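MdbA (Actinomyces oris, PDB 4Z7X) is a thiol-disulfide oxidoreductase that probably forms disulfide bonds in exported proteins, in a system linked to sortase-mediated pilus assembly. Local coordinates at residues W41-G46 and L92-C97. Sequence-based numbering, arbitrary orientation.
With 3CX ((2S)-3-(cyclohexylamino)-2-hydroxypropane-1-sulfonic acid), chain C.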
loop_
_atom_site.group_PDB
_atom_site.type_symbol
_atom_site.label_atom_id
_atom_site.label_comp_id
_atom_site.label_asym_id
_atom_site.label_seq_id
_atom_site.Cartn_x
_atom_site.Cartn_y
_atom_site.Cartn_z
ATOM N N TRP A 41 -2.629 -3.649 -5.218
ATOM C CA TRP A 41 -2.250 -5.017 -4.922
ATOM C C TRP A 41 -2.955 -5.472 -3.676
ATOM O O TRP A 41 -3.374 -4.642 -2.867
ATOM C CB TRP A 41 -0.753 -5.217 -4.841
ATOM C CG TRP A 41 -0.044 -4.711 -3.667
ATOM C CD1 TRP A 41 0.384 -5.467 -2.627
ATOM C CD2 TRP A 41 0.451 -3.370 -3.417
ATOM N NE1 TRP A 41 1.105 -4.701 -1.755
ATOM C CE2 TRP A 41 1.150 -3.412 -2.209
ATOM C CE3 TRP A 41 0.322 -2.142 -4.068
ATOM C CZ2 TRP A 41 1.767 -2.288 -1.667
ATOM C CZ3 TRP A 41 0.922 -1.017 -3.526
ATOM C CH2 TRP A 41 1.642 -1.100 -2.345
ATOM N N THR A 42 -3.076 -6.787 -3.506
ATOM C CA THR A 42 -3.969 -7.308 -2.489
ATOM C C THR A 42 -3.387 -8.442 -1.679
ATOM O O THR A 42 -2.480 -9.128 -2.139
ATOM C CB THR A 42 -5.332 -7.783 -3.061
ATOM O OG1 THR A 42 -5.148 -8.968 -3.834
ATOM C CG2 THR A 42 -5.962 -6.714 -3.946
ATOM N N TYR A 43 -3.978 -8.605 -0.486
ATOM C CA TYR A 43 -3.664 -9.669 0.452
ATOM C C TYR A 43 -4.965 -10.323 0.908
ATOM O O TYR A 43 -5.876 -9.639 1.335
ATOM C CB TYR A 43 -2.923 -9.114 1.698
ATOM C CG TYR A 43 -1.623 -8.392 1.363
ATOM C CD1 TYR A 43 -0.404 -9.053 1.393
ATOM C CD2 TYR A 43 -1.629 -7.057 1.024
ATOM C CE1 TYR A 43 0.779 -8.422 1.094
ATOM C CE2 TYR A 43 -0.457 -6.386 0.742
ATOM C CZ TYR A 43 0.759 -7.077 0.759
ATOM O OH TYR A 43 1.916 -6.371 0.442
ATOM N N GLY A 44 -5.019 -11.652 0.808
ATOM C CA GLY A 44 -6.140 -12.430 1.324
ATOM C C GLY A 44 -7.368 -12.670 0.437
ATOM O O GLY A 44 -8.355 -13.251 0.888
ATOM N N GLU A 45 -7.273 -12.330 -0.841
ATOM C CA GLU A 45 -8.413 -12.455 -1.751
ATOM C C GLU A 45 -8.745 -13.851 -2.229
ATOM O O GLU A 45 -9.830 -14.064 -2.799
ATOM C CB GLU A 45 -8.232 -11.534 -2.971
ATOM C CG GLU A 45 -7.317 -12.002 -4.083
ATOM C CD GLU A 45 -5.827 -11.968 -3.755
ATOM O OE1 GLU A 45 -5.423 -11.438 -2.673
ATOM O OE2 GLU A 45 -5.056 -12.398 -4.635
ATOM N N GLY A 46 -7.846 -14.806 -2.013
ATOM C CA GLY A 46 -7.951 -16.094 -2.730
ATOM C C GLY A 46 -8.316 -17.300 -1.879
ATOM O O GLY A 46 -8.015 -18.452 -2.249
ATOM N N LEU A 92 -7.210 -7.185 2.055
ATOM C CA LEU A 92 -6.603 -5.848 2.030
ATOM C C LEU A 92 -6.220 -5.500 0.597
ATOM O O LEU A 92 -5.498 -6.256 -0.062
ATOM C CB LEU A 92 -5.374 -5.784 2.942
ATOM C CG LEU A 92 -4.632 -4.449 2.959
ATOM C CD1 LEU A 92 -5.484 -3.370 3.620
ATOM C CD2 LEU A 92 -3.296 -4.538 3.672
ATOM N N ALA A 93 -6.669 -4.333 0.145
ATOM C CA ALA A 93 -6.261 -3.839 -1.159
ATOM C C ALA A 93 -5.617 -2.468 -1.013
ATOM O O ALA A 93 -6.240 -1.540 -0.481
ATOM C CB ALA A 93 -7.460 -3.759 -2.092
ATOM N N LEU A 94 -4.362 -2.367 -1.436
ATOM C CA LEU A 94 -3.568 -1.143 -1.309
ATOM C C LEU A 94 -3.507 -0.465 -2.655
ATOM O O LEU A 94 -3.138 -1.091 -3.627
ATOM C CB LEU A 94 -2.165 -1.437 -0.799
ATOM C CG LEU A 94 -2.092 -2.009 0.623
ATOM C CD1 LEU A 94 -0.663 -2.316 1.027
ATOM C CD2 LEU A 94 -2.725 -1.104 1.627
ATOM N N HIS A 95 -3.910 0.812 -2.680
ATOM C CA HIS A 95 -4.024 1.592 -3.923
ATOM C C HIS A 95 -3.084 2.800 -3.859
ATOM O O HIS A 95 -3.400 3.775 -3.191
ATOM C CB HIS A 95 -5.440 2.117 -4.133
ATOM C CG HIS A 95 -6.510 1.081 -4.229
ATOM N ND1 HIS A 95 -7.186 0.806 -5.407
ATOM C CD2 HIS A 95 -7.074 0.291 -3.277
ATOM C CE1 HIS A 95 -8.115 -0.111 -5.173
ATOM N NE2 HIS A 95 -8.080 -0.427 -3.887
ATOM N N PRO A 96 -1.941 2.747 -4.565
ATOM C CA PRO A 96 -0.964 3.827 -4.486
ATOM C C PRO A 96 -1.320 4.959 -5.433
ATOM O O PRO A 96 -1.879 4.727 -6.487
ATOM C CB PRO A 96 0.324 3.145 -4.952
ATOM C CG PRO A 96 -0.160 2.167 -5.973
ATOM C CD PRO A 96 -1.472 1.662 -5.435
ATOM N N CYS A 97 -0.977 6.173 -5.042
ATOM C CA CYS A 97 -0.969 7.309 -5.947
ATOM C C CYS A 97 0.109 8.322 -5.607
ATOM O O CYS A 97 0.832 8.171 -4.640
ATOM C CB CYS A 97 -2.366 7.948 -5.979
ATOM S SG CYS A 97 -2.770 8.853 -4.478
HETATM O OAA 3CX C . -3.942 -16.942 -0.851
HETATM O OAB 3CX C . -5.168 -14.724 -0.637
HETATM O OAC 3CX C . -3.267 -12.324 -1.421
HETATM O OAD 3CX C . -4.713 -15.528 -2.780
HETATM C CAE 3CX C . 2.369 -9.143 -2.680
HETATM C CAF 3CX C . 1.699 -9.255 -4.024
HETATM C CAG 3CX C . 2.370 -10.401 -1.821
HETATM C CAH 3CX C . 0.356 -9.975 -3.892
HETATM C CAI 3CX C . 1.068 -11.153 -1.683
HETATM C CAJ 3CX C . -1.223 -12.921 -2.423
HETATM C CAK 3CX C . -2.721 -14.712 -1.557
HETATM N NAL 3CX C . -1.164 -11.518 -2.876
HETATM C CAM 3CX C . -2.674 -13.325 -2.217
HETATM C CAN 3CX C . -0.022 -10.601 -2.558
HETATM S SAO 3CX C . -4.210 -15.449 -1.430
#
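W41 and Y43 face L94 and L92 as the two hydrogen-bonded pairs of an antiparallel bridge joining edge strand 41-43 to strand 91-96 of the thioredoxin-fold sheet; the N-to-C directions of the short strands make 159°. Four backbone bonds define the register, among them L94 N to W41 O at 2.9 Å and Y43 N to L92 O at 2.8 Å. Between them the non-hydrogen-bonded pair T42 and A93 sets CG2 against CB on the other face of the sheet.

Over one face of the indole lies L94 CB, 3.9 Å from the centroid of the six-membered ring and 1° off its normal, a CH-pi contact. L94 CD1, on the same side, lies out past the CE2-CZ2 rim, 3.6 Å from W41 CZ2, and reaches the edge of the Y43 ring. With chi1 at 74°, W41 CG sits between backbone N and carbonyl carbon, which folds the indole back across strand 92-96 until CZ3 meets P96 CD. W41 NE1 donates to Y43 OH at 2.9 Å, with the oxygen in the indole plane; S123 OG bonds the same hydroxyl. Replaced by alanine, W41 would probably no longer cover L94 CB on this side and would leave Y43 OH without one partner, its ring less firmly placed.

Further out, L124 of helix 123-140 packs on Y43, L92 and L94. The bound sulfonic acid 3CX lies beyond the strand: its cyclohexyl carbons touch Y43, G44 N and E45 OE1 hold its hydroxyl OAC, and G46 N bonds OAB. T42 OG1 donates a hydrogen bond to E45 OE1 at 2.7 Å, from above the carboxylate plane.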